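Local structure of uncharacterized protein TP-0789 domain-containing protein (Desulfovibrio piger ATCC 29098, 4Z48) at residues 52-57 with 234-239; 175-180 with 193-198; 189-194 with 212-217. The protein is of unknown function but belongs to the LolA-like family, whose relatives carry lipoproteins to the bacterial outer membrane, so it may bind a lipid-like ligand. One frame throughout, in Å; residues are numbered along the deposited sequence.

Contact 1 of 3, residues 52-57 with 234-239; sequences KHFGKD and LSDAYF
The end of strand 41-54 meets the 3-10 turn of the C-terminal tail here, with Lys52 and Phe54 reaching across to Leu234, Asp236 and Phe239. Lys52 is fully extended, CG anti to the backbone N (chi1 -171°), which carries NZ far enough to serve two acceptors. One bond goes from Lys52 NZ to Leu234 O at 2.9 Å, nearly in line with the carbonyl. The other is a salt bridge from Lys52 NZ to Asp236 OD1, also 2.9 Å, in which the ammonium approaches from above the carboxylate plane. Nearer the backbone, Lys52 CB packs on Phe239 CE2 at 3.5 Å, so the same side chain has an apolar root and a charged tip. Phe54 directs its edge at the face of Phe239 in an offset edge-to-face pair, with ring centroids 5.8 Å apart and planes at 72°; the closest atoms are Phe54 CE1 and Phe239 CD2, 3.9 Å apart. A backbone bond from Phe239 N to Asp236 O (3.1 Å) closes the turn. Tyr62 of strand 60-69 stacks with Phe54 and touches Phe239, whose carbonyl accepts a bond from Trp81 of strand 77-82, while Leu234 N is bonded to Asp27 at the start of strand 27-38.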
loop_
_atom_site.group_PDB
_atom_site.type_symbol
_atom_site.label_atom_id
_atom_site.label_comp_id
_atom_site.label_asym_id
_atom_site.label_seq_id
_atom_site.Cartn_x
_atom_site.Cartn_y
_atom_site.Cartn_z
ATOM N N LYS A 52 -12.091 5.778 2.664
ATOM C CA LYS A 52 -13.030 5.921 3.751
ATOM C C LYS A 52 -13.196 4.585 4.454
ATOM O O LYS A 52 -13.254 3.546 3.792
ATOM C CB LYS A 52 -14.379 6.464 3.237
ATOM C CG LYS A 52 -15.363 6.840 4.343
ATOM C CD LYS A 52 -16.667 7.354 3.774
ATOM C CE LYS A 52 -17.621 7.666 4.887
ATOM N NZ LYS A 52 -18.855 8.315 4.377
ATOM N N HIS A 53 -13.237 4.617 5.803
ATOM C CA HIS A 53 -13.432 3.434 6.636
ATOM C C HIS A 53 -14.880 3.012 6.596
ATOM O O HIS A 53 -15.778 3.849 6.405
ATOM C CB HIS A 53 -12.944 3.681 8.079
ATOM C CG HIS A 53 -11.455 3.611 8.171
ATOM N ND1 HIS A 53 -10.660 4.665 7.777
ATOM C CD2 HIS A 53 -10.659 2.554 8.452
ATOM C CE1 HIS A 53 -9.409 4.252 7.918
ATOM N NE2 HIS A 53 -9.359 2.980 8.289
ATOM N N PHE A 54 -15.089 1.687 6.633
ATOM C CA PHE A 54 -16.392 1.015 6.562
ATOM C C PHE A 54 -16.403 -0.192 7.497
ATOM O O PHE A 54 -15.352 -0.593 7.989
ATOM C CB PHE A 54 -16.693 0.557 5.108
ATOM C CG PHE A 54 -17.172 1.635 4.162
ATOM C CD1 PHE A 54 -16.264 2.406 3.443
ATOM C CD2 PHE A 54 -18.530 1.854 3.960
ATOM C CE1 PHE A 54 -16.704 3.389 2.551
ATOM C CE2 PHE A 54 -18.971 2.841 3.072
ATOM C CZ PHE A 54 -18.054 3.593 2.365
ATOM N N GLY A 55 -17.575 -0.780 7.695
ATOM C CA GLY A 55 -17.733 -1.976 8.514
ATOM C C GLY A 55 -18.272 -1.746 9.909
ATOM O O GLY A 55 -18.332 -0.608 10.387
ATOM N N LYS A 56 -18.631 -2.867 10.577
ATOM C CA LYS A 56 -19.191 -2.944 11.928
ATOM C C LYS A 56 -18.384 -2.135 12.945
ATOM O O LYS A 56 -18.985 -1.465 13.790
ATOM C CB LYS A 56 -19.284 -4.409 12.384
ATOM N N ASP A 57 -17.038 -2.194 12.858
ATOM C CA ASP A 57 -16.139 -1.474 13.760
ATOM C C ASP A 57 -15.316 -0.414 13.010
ATOM O O ASP A 57 -14.329 0.099 13.554
ATOM C CB ASP A 57 -15.208 -2.473 14.467
ATOM N N LEU A 234 -15.998 12.654 3.067
ATOM C CA LEU A 234 -16.270 12.000 1.784
ATOM C C LEU A 234 -17.582 11.229 1.818
ATOM O O LEU A 234 -17.841 10.494 2.775
ATOM C CB LEU A 234 -15.133 11.037 1.398
ATOM C CG LEU A 234 -13.781 11.631 0.995
ATOM C CD1 LEU A 234 -12.785 10.524 0.634
ATOM C CD2 LEU A 234 -13.903 12.626 -0.154
ATOM N N SER A 235 -18.415 11.387 0.767
ATOM C CA SER A 235 -19.670 10.633 0.682
ATOM C C SER A 235 -19.370 9.169 0.302
ATOM O O SER A 235 -18.316 8.894 -0.284
ATOM C CB SER A 235 -20.630 11.272 -0.319
ATOM O OG SER A 235 -20.228 11.095 -1.666
ATOM N N ASP A 236 -20.296 8.243 0.629
ATOM C CA ASP A 236 -20.190 6.811 0.321
ATOM C C ASP A 236 -20.264 6.535 -1.194
ATOM O O ASP A 236 -19.904 5.438 -1.624
ATOM C CB ASP A 236 -21.305 6.020 1.040
ATOM C CG ASP A 236 -21.230 5.999 2.559
ATOM O OD1 ASP A 236 -20.103 5.990 3.103
ATOM O OD2 ASP A 236 -22.296 5.921 3.202
ATOM N N ALA A 237 -20.733 7.526 -1.984
ATOM C CA ALA A 237 -20.915 7.488 -3.439
ATOM C C ALA A 237 -19.610 7.216 -4.203
ATOM O O ALA A 237 -19.640 6.569 -5.261
ATOM C CB ALA A 237 -21.517 8.803 -3.917
ATOM N N TYR A 238 -18.470 7.729 -3.688
ATOM C CA TYR A 238 -17.154 7.517 -4.298
ATOM C C TYR A 238 -16.758 6.048 -4.281
ATOM O O TYR A 238 -15.897 5.646 -5.052
ATOM C CB TYR A 238 -16.073 8.278 -3.513
ATOM C CG TYR A 238 -15.989 9.769 -3.734
ATOM C CD1 TYR A 238 -15.360 10.292 -4.861
ATOM C CD2 TYR A 238 -16.411 10.659 -2.752
ATOM C CE1 TYR A 238 -15.241 11.668 -5.049
ATOM C CE2 TYR A 238 -16.275 12.037 -2.916
ATOM C CZ TYR A 238 -15.686 12.537 -4.065
ATOM O OH TYR A 238 -15.559 13.899 -4.234
ATOM N N PHE A 239 -17.334 5.266 -3.351
ATOM C CA PHE A 239 -16.933 3.880 -3.124
ATOM C C PHE A 239 -17.972 2.856 -3.592
ATOM O O PHE A 239 -17.828 1.661 -3.313
ATOM C CB PHE A 239 -16.571 3.687 -1.626
ATOM C CG PHE A 239 -15.733 4.851 -1.134
ATOM C CD1 PHE A 239 -14.385 4.953 -1.475
ATOM C CD2 PHE A 239 -16.308 5.877 -0.395
ATOM C CE1 PHE A 239 -13.620 6.043 -1.055
ATOM C CE2 PHE A 239 -15.552 6.986 -0.011
ATOM C CZ PHE A 239 -14.211 7.058 -0.337
#

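Contact 2 of 3, residues 175-180 with 193-198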
loop_
_atom_site.group_PDB
_atom_site.type_symbol
_atom_site.label_atom_id
_atom_site.label_comp_id
_atom_site.label_asym_id
_atom_site.label_seq_id
_atom_site.Cartn_x
_atom_site.Cartn_y
_atom_site.Cartn_z
ATOM N N LEU A 175 6.431 5.211 14.196
ATOM C CA LEU A 175 5.870 3.866 13.930
ATOM C C LEU A 175 5.542 3.693 12.436
ATOM O O LEU A 175 4.817 2.776 12.053
ATOM C CB LEU A 175 4.668 3.515 14.858
ATOM C CG LEU A 175 5.054 3.535 16.355
ATOM C CD1 LEU A 175 3.845 3.317 17.278
ATOM C CD2 LEU A 175 6.152 2.512 16.646
ATOM N N LEU A 176 6.125 4.569 11.591
ATOM C CA LEU A 176 6.005 4.456 10.146
ATOM C C LEU A 176 7.171 3.651 9.628
ATOM O O LEU A 176 8.259 3.781 10.163
ATOM C CB LEU A 176 5.993 5.846 9.463
ATOM C CG LEU A 176 4.737 6.702 9.663
ATOM C CD1 LEU A 176 4.861 8.002 8.870
ATOM C CD2 LEU A 176 3.461 5.942 9.265
ATOM N N ARG A 177 6.975 2.894 8.534
ATOM C CA ARG A 177 8.088 2.180 7.898
ATOM C C ARG A 177 9.060 3.201 7.304
ATOM O O ARG A 177 8.609 4.228 6.783
ATOM C CB ARG A 177 7.559 1.293 6.749
ATOM C CG ARG A 177 6.651 0.165 7.209
ATOM C CD ARG A 177 5.858 -0.473 6.047
ATOM N NE ARG A 177 5.157 -1.672 6.569
ATOM C CZ ARG A 177 3.975 -1.647 7.187
ATOM N NH1 ARG A 177 3.314 -0.504 7.332
ATOM N NH2 ARG A 177 3.439 -2.765 7.655
ATOM N N LEU A 178 10.364 2.911 7.370
ATOM C CA LEU A 178 11.414 3.672 6.731
ATOM C C LEU A 178 11.879 2.910 5.484
ATOM O O LEU A 178 12.116 3.509 4.448
ATOM C CB LEU A 178 12.572 3.923 7.713
ATOM C CG LEU A 178 13.837 4.601 7.193
ATOM C CD1 LEU A 178 13.596 6.053 6.883
ATOM C CD2 LEU A 178 14.947 4.506 8.213
ATOM N N ARG A 179 11.922 1.586 5.558
ATOM C CA ARG A 179 12.390 0.732 4.490
ATOM C C ARG A 179 11.750 -0.646 4.656
ATOM O O ARG A 179 11.366 -1.037 5.780
ATOM C CB ARG A 179 13.947 0.669 4.567
ATOM C CG ARG A 179 14.666 -0.444 3.794
ATOM C CD ARG A 179 16.187 -0.313 3.834
ATOM N NE ARG A 179 16.756 -0.655 5.148
ATOM C CZ ARG A 179 18.032 -0.974 5.365
ATOM N NH1 ARG A 179 18.897 -1.012 4.359
ATOM N NH2 ARG A 179 18.451 -1.259 6.590
ATOM N N ALA A 180 11.607 -1.375 3.549
ATOM C CA ALA A 180 11.153 -2.767 3.609
ATOM C C ALA A 180 11.693 -3.566 2.430
ATOM O O ALA A 180 11.858 -3.043 1.317
ATOM C CB ALA A 180 9.641 -2.885 3.695
ATOM N N LEU A 193 11.612 -1.351 -0.878
ATOM C CA LEU A 193 10.780 -0.169 -0.657
ATOM C C LEU A 193 11.497 0.808 0.240
ATOM O O LEU A 193 12.136 0.400 1.212
ATOM C CB LEU A 193 9.431 -0.533 -0.048
ATOM C CG LEU A 193 8.436 -1.345 -0.896
ATOM C CD1 LEU A 193 8.880 -2.804 -1.037
ATOM C CD2 LEU A 193 7.063 -1.337 -0.228
ATOM N N PHE A 194 11.417 2.097 -0.125
ATOM C CA PHE A 194 11.986 3.210 0.618
ATOM C C PHE A 194 10.888 4.193 0.861
ATOM O O PHE A 194 10.316 4.727 -0.086
ATOM C CB PHE A 194 13.153 3.866 -0.146
ATOM C CG PHE A 194 14.285 2.929 -0.497
ATOM C CD1 PHE A 194 14.254 2.184 -1.676
ATOM C CD2 PHE A 194 15.368 2.765 0.363
ATOM C CE1 PHE A 194 15.300 1.329 -2.008
ATOM C CE2 PHE A 194 16.417 1.904 0.028
ATOM C CZ PHE A 194 16.371 1.186 -1.155
ATOM N N PHE A 195 10.566 4.418 2.123
ATOM C CA PHE A 195 9.542 5.355 2.546
ATOM C C PHE A 195 10.369 6.618 2.871
ATOM O O PHE A 195 10.765 6.853 4.005
ATOM C CB PHE A 195 8.739 4.710 3.713
ATOM C CG PHE A 195 8.104 3.361 3.404
ATOM C CD1 PHE A 195 8.848 2.178 3.495
ATOM C CD2 PHE A 195 6.748 3.263 3.104
ATOM C CE1 PHE A 195 8.265 0.922 3.217
ATOM C CE2 PHE A 195 6.159 2.006 2.850
ATOM C CZ PHE A 195 6.930 0.847 2.879
ATOM N N SER A 196 10.755 7.335 1.809
ATOM C CA SER A 196 11.734 8.415 1.782
ATOM C C SER A 196 11.270 9.763 2.367
ATOM O O SER A 196 12.091 10.691 2.492
ATOM C CB SER A 196 12.250 8.620 0.362
ATOM O OG SER A 196 11.192 8.773 -0.582
ATOM N N ARG A 197 9.988 9.889 2.708
ATOM C CA ARG A 197 9.458 11.119 3.299
ATOM C C ARG A 197 8.231 10.832 4.154
ATOM O O ARG A 197 7.318 10.133 3.728
ATOM C CB ARG A 197 9.130 12.188 2.240
ATOM C CG ARG A 197 8.782 13.562 2.872
ATOM C CD ARG A 197 8.495 14.651 1.837
ATOM N NE ARG A 197 7.443 14.269 0.874
ATOM C CZ ARG A 197 7.315 14.792 -0.344
ATOM N NH1 ARG A 197 8.229 15.630 -0.810
ATOM N NH2 ARG A 197 6.306 14.422 -1.133
ATOM N N GLN A 198 8.229 11.397 5.374
ATOM C CA GLN A 198 7.118 11.319 6.288
ATOM C C GLN A 198 6.756 12.725 6.712
ATOM O O GLN A 198 7.627 13.593 6.844
ATOM C CB GLN A 198 7.406 10.372 7.502
ATOM C CG GLN A 198 8.629 10.754 8.346
ATOM C CD GLN A 198 8.538 10.223 9.766
ATOM O OE1 GLN A 198 7.840 9.230 10.059
ATOM N NE2 GLN A 198 9.308 10.817 10.663
HETATM O O HOH W 1 9.171 6.847 6.916
#
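Arg177 and Phe195, in the hairpin of strands 177-184 and 189-201, lie side by side and point the same way, the arginine's CB over one face of the ring and its CD at the rim. Arg177 CB makes a CH-pi contact, 3.7 Å from the Phe195 ring centroid and 15° off the ring normal, and Arg177 CD lies 3.6 Å from Phe195 CZ. The extended chain from CG to NE (chi2 165°, chi3 172°) then takes the guanidinium past the ring to Asp128 and Gln168. At the ring's edge lie Leu178 O and Arg179 CA, while Ala180 CB touches Phe195 CE1 at 4.1 Å. The backbones pair antiparallel: Ala180 and Leu193 exchange two bonds, the shorter from Leu193 N to Ala180 O (2.8 Å), and Phe195 N reaches Leu178 O at 2.9 Å. On its other side the strand bulges, Leu178 and Arg179 sharing Trp169 of strand 163-171 as partner. Where the hairpin strands part, a water donates to Arg177 O (2.7 Å) and weakly to Phe195 O. Leu176 CD1 rests 3.4 Å from Gln198 OE1, which accepts a bond from Thr174. An aromatic face thus meets the arginine's methylenes, while Asp128 probably offsets the guanidinium charge.

Contact 3 of 3, residues 189-194 with 212-217; sequences LVKKLF and VERPRE
Glu213 lies across from Lys192 as a hydrogen-bonded antiparallel pair, with Lys192 N to Glu213 O and Glu213 N to Lys192 O both 2.9 Å. Followed outward, Glu213 CB sits 3.8 Å from Lys192 O, and CG approaches Phe194 CE1. With CG anti to the carbonyl carbon (chi1 -61°) and the chain extended beyond it, the carboxylate arrives at the phenyl ring, Glu213 CD and OE2 each 3.5 Å from Phe194 CE1, with the two planes 54° apart. Glu213 OE1 is also 3.7 Å from Phe194 CE1 and is the oxygen on the lysine side, 4.1 Å from Lys192 CB. Lys192 NZ and Glu213 OE1 are 4.7 Å apart, too distant for a salt bridge; OE2 instead pairs with Arg211. Next along the strands, Lys191 and Arg214 run side by side through their methylenes, and their charged ends are bound by Asp123 and Asp118 respectively. Where strand 204-214 ends, Pro215 CD packs 3.5 Å from Val190 O, and a water bridges Val190 O to Arg216 N. The hairpin of strands 189-201 and 204-214 is flanked by strand 177-184, toward which Val190 and Lys191 bulge opposite Tyr182, and by strand 219-230, with the loop at Asp118 and Leu119 against Val212.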
loop_
_atom_site.group_PDB
_atom_site.type_symbol
_atom_site.label_atom_id
_atom_site.label_comp_id
_atom_site.label_asym_id
_atom_site.label_seq_id
_atom_site.Cartn_x
_atom_site.Cartn_y
_atom_site.Cartn_z
ATOM N N LEU A 189 14.983 -11.834 -3.194
ATOM C CA LEU A 189 14.624 -10.422 -3.003
ATOM C C LEU A 189 13.915 -9.893 -4.255
ATOM O O LEU A 189 14.539 -9.790 -5.314
ATOM C CB LEU A 189 15.870 -9.582 -2.692
ATOM C CG LEU A 189 15.626 -8.100 -2.400
ATOM C CD1 LEU A 189 14.861 -7.912 -1.094
ATOM C CD2 LEU A 189 16.933 -7.358 -2.336
ATOM N N VAL A 190 12.597 -9.637 -4.157
ATOM C CA VAL A 190 11.792 -9.232 -5.326
ATOM C C VAL A 190 11.543 -7.698 -5.341
ATOM O O VAL A 190 11.432 -7.095 -6.426
ATOM C CB VAL A 190 10.461 -10.060 -5.460
ATOM C CG1 VAL A 190 9.497 -9.820 -4.305
ATOM C CG2 VAL A 190 9.764 -9.788 -6.790
ATOM N N LYS A 191 11.447 -7.073 -4.152
ATOM C CA LYS A 191 11.205 -5.634 -4.109
ATOM C C LYS A 191 11.899 -4.995 -2.944
ATOM O O LYS A 191 11.961 -5.571 -1.836
ATOM C CB LYS A 191 9.698 -5.273 -4.038
ATOM C CG LYS A 191 8.804 -5.858 -5.041
ATOM C CD LYS A 191 7.526 -5.086 -5.101
ATOM C CE LYS A 191 6.685 -5.797 -6.096
ATOM N NZ LYS A 191 5.377 -5.160 -6.247
ATOM N N LYS A 192 12.401 -3.776 -3.176
ATOM C CA LYS A 192 13.005 -2.925 -2.138
ATOM C C LYS A 192 12.158 -1.648 -2.058
ATOM O O LYS A 192 11.968 -0.986 -3.071
ATOM C CB LYS A 192 14.496 -2.591 -2.422
ATOM C CG LYS A 192 15.455 -3.769 -2.389
ATOM C CD LYS A 192 16.890 -3.267 -2.174
ATOM C CE LYS A 192 17.858 -3.682 -3.268
ATOM N NZ LYS A 192 19.289 -3.420 -2.899
ATOM N N LEU A 193 11.612 -1.351 -0.878
ATOM C CA LEU A 193 10.780 -0.169 -0.657
ATOM C C LEU A 193 11.497 0.808 0.240
ATOM O O LEU A 193 12.136 0.400 1.212
ATOM C CB LEU A 193 9.431 -0.533 -0.048
ATOM C CG LEU A 193 8.436 -1.345 -0.896
ATOM C CD1 LEU A 193 8.880 -2.804 -1.037
ATOM C CD2 LEU A 193 7.063 -1.337 -0.228
ATOM N N PHE A 194 11.417 2.097 -0.125
ATOM C CA PHE A 194 11.986 3.210 0.618
ATOM C C PHE A 194 10.888 4.193 0.861
ATOM O O PHE A 194 10.316 4.727 -0.086
ATOM C CB PHE A 194 13.153 3.866 -0.146
ATOM C CG PHE A 194 14.285 2.929 -0.497
ATOM C CD1 PHE A 194 14.254 2.184 -1.676
ATOM C CD2 PHE A 194 15.368 2.765 0.363
ATOM C CE1 PHE A 194 15.300 1.329 -2.008
ATOM C CE2 PHE A 194 16.417 1.904 0.028
ATOM C CZ PHE A 194 16.371 1.186 -1.155
ATOM N N VAL A 212 10.106 2.495 -5.013
ATOM C CA VAL A 212 9.904 1.051 -5.035
ATOM C C VAL A 212 10.753 0.496 -6.167
ATOM O O VAL A 212 10.579 0.903 -7.313
ATOM C CB VAL A 212 8.403 0.674 -5.193
ATOM C CG1 VAL A 212 8.214 -0.840 -5.177
ATOM C CG2 VAL A 212 7.543 1.352 -4.116
ATOM N N GLU A 213 11.679 -0.404 -5.847
ATOM C CA GLU A 213 12.623 -0.982 -6.781
ATOM C C GLU A 213 12.374 -2.468 -6.978
ATOM O O GLU A 213 12.096 -3.195 -6.030
ATOM C CB GLU A 213 14.074 -0.789 -6.275
ATOM C CG GLU A 213 14.561 0.642 -6.080
ATOM C CD GLU A 213 15.924 0.769 -5.406
ATOM O OE1 GLU A 213 16.536 -0.273 -5.072
ATOM O OE2 GLU A 213 16.407 1.913 -5.254
ATOM N N ARG A 214 12.422 -2.903 -8.223
ATOM C CA ARG A 214 12.353 -4.330 -8.567
ATOM C C ARG A 214 13.708 -4.644 -9.163
ATOM O O ARG A 214 13.939 -4.327 -10.333
ATOM C CB ARG A 214 11.168 -4.664 -9.502
ATOM C CG ARG A 214 9.844 -4.720 -8.707
ATOM C CD ARG A 214 8.719 -5.283 -9.527
ATOM N NE ARG A 214 8.540 -4.527 -10.763
ATOM C CZ ARG A 214 7.832 -4.932 -11.817
ATOM N NH1 ARG A 214 7.263 -6.136 -11.827
ATOM N NH2 ARG A 214 7.708 -4.148 -12.880
ATOM N N PRO A 215 14.661 -5.129 -8.327
ATOM C CA PRO A 215 16.022 -5.396 -8.835
ATOM C C PRO A 215 16.053 -6.403 -10.004
ATOM O O PRO A 215 16.892 -6.272 -10.898
ATOM C CB PRO A 215 16.772 -5.937 -7.605
ATOM C CG PRO A 215 15.689 -6.421 -6.646
ATOM C CD PRO A 215 14.542 -5.466 -6.883
ATOM N N ARG A 216 15.122 -7.373 -10.025
ATOM C CA ARG A 216 15.082 -8.407 -11.083
ATOM C C ARG A 216 14.502 -7.855 -12.400
ATOM O O ARG A 216 14.747 -8.448 -13.452
ATOM C CB ARG A 216 14.289 -9.636 -10.596
ATOM C CG ARG A 216 14.909 -10.269 -9.315
ATOM C CD ARG A 216 14.128 -11.433 -8.692
ATOM N NE ARG A 216 13.597 -12.394 -9.668
ATOM C CZ ARG A 216 14.280 -13.399 -10.211
ATOM N NH1 ARG A 216 15.551 -13.602 -9.887
ATOM N NH2 ARG A 216 13.698 -14.203 -11.090
ATOM N N GLU A 217 13.756 -6.720 -12.354
ATOM C CA GLU A 217 13.160 -6.122 -13.558
ATOM C C GLU A 217 13.984 -4.967 -14.115
ATOM O O GLU A 217 13.701 -4.509 -15.220
ATOM C CB GLU A 217 11.723 -5.636 -13.289
ATOM C CG GLU A 217 10.790 -6.733 -12.801
ATOM C CD GLU A 217 10.661 -7.940 -13.712
ATOM O OE1 GLU A 217 10.402 -7.754 -14.924
ATOM O OE2 GLU A 217 10.817 -9.076 -13.208
HETATM O O HOH W 2 12.657 -7.759 -8.734
#

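How the contacts relate
Contacts 2 and 3 both use strand 189-201, share Leu193 and Phe194, and join it to strands 177-184 and 204-214 on its two sides, their centres about 14 Å apart. Contact 1 lies on the opposite side of the chain's centre, its centre about 27 and 32 Å from theirs, and fastens a tail loop to strand 41-54 by side chains. The other two are nested in the loop it closes. All three are partly buried, but no touching residue of contact 2 is exposed, whereas contacts 1 and 3 each include two. Cross-segment charge pairing is confined to contact 1; contacts 2 and 3 rely on backbone bonds and one bridging water each, contact 2 adding a CH-pi contact.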